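Local coordinates for protein tyrosine--tRNA ligase, mitochondrial (Emericella nidulans, PDB 5IHX) that probably attaches tyrosine to its cognate mitochondrial tRNA at the expense of ATP, as a class I aminoacyl-tRNA synthetase, at residues Ser36-Leu41 against Arg59-Lys64. Residues are numbered along the deposited sequence; the frame is centred on the assembly and turned at random.
Sequences SFVEHL and RVFTEK
Phe37 lays the CD2 side of its ring over one face of Phe61, near the rim of that ring rather than over its centre, with Phe37 CD2 3.6 Å from Phe61 CE1. The two planes are inclined at 48° and the centroids lie 5.0 Å apart, an oblique aromatic pair. Phe61 CB points toward the other helix, and a chi1 of -84°, with CG opposite the carbonyl carbon, carries the ring on to Phe37. Val38 adds a second apolar contact, its CG2 branch meeting Phe61 CD2 at 3.7 Å, while Ser36 CB rests against Thr62 OG1, a hydroxyl already bonded to the carbonyl of His58 one turn back in its helix. Trp96 also meets the Phe37 ring edge-to-face.

This packing sets the first turn of helix 37-44 against the last turn of helix 54-63, which leads into strand 68-72 of the parallel sheet in the Rossmann-type catalytic domain of a class I synthetase. Ser36 is the N-cap and forms a capping box with Glu39: Glu39 N donates to Ser36 OG at 3.2 Å, and Ser36 N returns a nearly straight bond (168°) to the anti side of Glu39 OE1, somewhat out of the carboxylate plane.

The polar link between the helices is a water, which accepts from Phe37 N at 3.0 Å and donates to Phe61 O at 2.9 Å; Trp22 NE1 also makes a weak hydrogen bond to Phe61 O.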
loop_
_atom_site.group_PDB
_atom_site.type_symbol
_atom_site.label_atom_id
_atom_site.label_comp_id
_atom_site.label_asym_id
_atom_site.label_seq_id
_atom_site.Cartn_x
_atom_site.Cartn_y
_atom_site.Cartn_z
ATOM N N SER A 36 28.538 -17.006 -24.184
ATOM C CA SER A 36 28.013 -16.020 -23.255
ATOM C C SER A 36 27.266 -16.759 -22.155
ATOM O O SER A 36 27.037 -17.964 -22.256
ATOM C CB SER A 36 27.085 -15.031 -23.961
ATOM O OG SER A 36 25.863 -15.652 -24.320
ATOM N N PHE A 37 26.893 -16.043 -21.101
ATOM C CA PHE A 37 26.161 -16.652 -20.002
ATOM C C PHE A 37 24.826 -17.210 -20.486
ATOM O O PHE A 37 24.382 -18.259 -20.023
ATOM C CB PHE A 37 25.947 -15.639 -18.876
ATOM C CG PHE A 37 25.342 -16.231 -17.638
ATOM C CD1 PHE A 37 26.019 -17.202 -16.920
ATOM C CD2 PHE A 37 24.104 -15.808 -17.184
ATOM C CE1 PHE A 37 25.466 -17.751 -15.779
ATOM C CE2 PHE A 37 23.549 -16.350 -16.043
ATOM C CZ PHE A 37 24.232 -17.323 -15.338
ATOM N N VAL A 38 24.197 -16.512 -21.428
ATOM C CA VAL A 38 22.920 -16.951 -21.980
ATOM C C VAL A 38 23.086 -18.225 -22.804
ATOM O O VAL A 38 22.354 -19.196 -22.614
ATOM C CB VAL A 38 22.275 -15.855 -22.859
ATOM C CG1 VAL A 38 21.020 -16.381 -23.557
ATOM C CG2 VAL A 38 21.943 -14.636 -22.021
ATOM N N GLU A 39 24.034 -18.202 -23.736
ATOM C CA GLU A 39 24.317 -19.362 -24.573
ATOM C C GLU A 39 24.635 -20.568 -23.699
ATOM O O GLU A 39 24.239 -21.693 -23.999
ATOM C CB GLU A 39 25.478 -19.066 -25.525
ATOM C CG GLU A 39 25.145 -18.018 -26.582
ATOM C CD GLU A 39 26.359 -17.564 -27.372
ATOM O OE1 GLU A 39 27.473 -17.538 -26.805
ATOM O OE2 GLU A 39 26.196 -17.219 -28.562
ATOM N N HIS A 40 25.352 -20.318 -22.611
ATOM C CA HIS A 40 25.678 -21.365 -21.659
ATOM C C HIS A 40 24.425 -21.944 -21.006
ATOM O O HIS A 40 24.260 -23.159 -20.950
ATOM C CB HIS A 40 26.618 -20.838 -20.580
ATOM C CG HIS A 40 26.816 -21.793 -19.451
ATOM N ND1 HIS A 40 27.528 -22.965 -19.585
ATOM C CD2 HIS A 40 26.368 -21.771 -18.173
ATOM C CE1 HIS A 40 27.526 -23.615 -18.435
ATOM N NE2 HIS A 40 26.828 -22.910 -17.564
ATOM N N LEU A 41 23.541 -21.074 -20.524
ATOM C CA LEU A 41 22.317 -21.521 -19.859
ATOM C C LEU A 41 21.408 -22.278 -20.816
ATOM O O LEU A 41 20.752 -23.246 -20.428
ATOM C CB LEU A 41 21.556 -20.336 -19.257
ATOM C CG LEU A 41 22.149 -19.664 -18.015
ATOM C CD1 LEU A 41 21.255 -18.518 -17.567
ATOM C CD2 LEU A 41 22.347 -20.656 -16.877
ATOM N N ARG A 59 23.083 -10.074 -25.389
ATOM C CA ARG A 59 23.980 -8.928 -25.530
ATOM C C ARG A 59 24.330 -8.329 -24.168
ATOM O O ARG A 59 25.477 -7.955 -23.927
ATOM C CB ARG A 59 23.378 -7.832 -26.413
ATOM C CG ARG A 59 23.647 -8.007 -27.901
ATOM C CD ARG A 59 23.533 -6.687 -28.658
ATOM N NE ARG A 59 22.181 -6.129 -28.679
ATOM C CZ ARG A 59 21.902 -4.834 -28.526
ATOM N NH1 ARG A 59 22.874 -3.943 -28.344
ATOM N NH2 ARG A 59 20.643 -4.420 -28.559
ATOM N N VAL A 60 23.339 -8.229 -23.286
ATOM C CA VAL A 60 23.560 -7.661 -21.957
ATOM C C VAL A 60 24.639 -8.432 -21.201
ATOM O O VAL A 60 25.569 -7.837 -20.656
ATOM C CB VAL A 60 22.253 -7.646 -21.121
ATOM C CG1 VAL A 60 22.544 -7.362 -19.644
ATOM C CG2 VAL A 60 21.282 -6.614 -21.664
ATOM N N PHE A 61 24.517 -9.756 -21.176
ATOM C CA PHE A 61 25.466 -10.591 -20.448
ATOM C C PHE A 61 26.824 -10.645 -21.135
ATOM O O PHE A 61 27.850 -10.813 -20.479
ATOM C CB PHE A 61 24.911 -12.005 -20.275
ATOM C CG PHE A 61 23.991 -12.151 -19.098
ATOM C CD1 PHE A 61 24.495 -12.131 -17.808
ATOM C CD2 PHE A 61 22.628 -12.308 -19.277
ATOM C CE1 PHE A 61 23.657 -12.264 -16.719
ATOM C CE2 PHE A 61 21.783 -12.445 -18.190
ATOM C CZ PHE A 61 22.298 -12.422 -16.909
ATOM N N THR A 62 26.832 -10.513 -22.456
ATOM C CA THR A 62 28.086 -10.487 -23.197
ATOM C C THR A 62 28.876 -9.231 -22.846
ATOM O O THR A 62 30.069 -9.300 -22.556
ATOM C CB THR A 62 27.849 -10.539 -24.720
ATOM O OG1 THR A 62 27.184 -11.760 -25.064
ATOM C CG2 THR A 62 29.171 -10.455 -25.482
ATOM N N GLU A 63 28.199 -8.086 -22.872
ATOM C CA GLU A 63 28.860 -6.794 -22.702
ATOM C C GLU A 63 29.106 -6.405 -21.245
ATOM O O GLU A 63 30.062 -5.688 -20.951
ATOM C CB GLU A 63 28.033 -5.697 -23.379
ATOM C CG GLU A 63 27.822 -5.908 -24.870
ATOM C CD GLU A 63 29.125 -5.939 -25.647
ATOM O OE1 GLU A 63 30.136 -5.407 -25.144
ATOM O OE2 GLU A 63 29.139 -6.503 -26.762
ATOM N N LYS A 64 28.254 -6.875 -20.337
ATOM C CA LYS A 64 28.288 -6.413 -18.949
ATOM C C LYS A 64 28.281 -7.548 -17.930
ATOM O O LYS A 64 27.562 -8.536 -18.082
ATOM C CB LYS A 64 27.101 -5.490 -18.674
ATOM C CG LYS A 64 27.045 -4.247 -19.547
ATOM C CD LYS A 64 25.741 -3.485 -19.338
ATOM C CE LYS A 64 25.627 -2.919 -17.929
ATOM N NZ LYS A 64 24.376 -2.132 -17.747
HETATM O O HOH W 1 28.552 -13.605 -20.776
#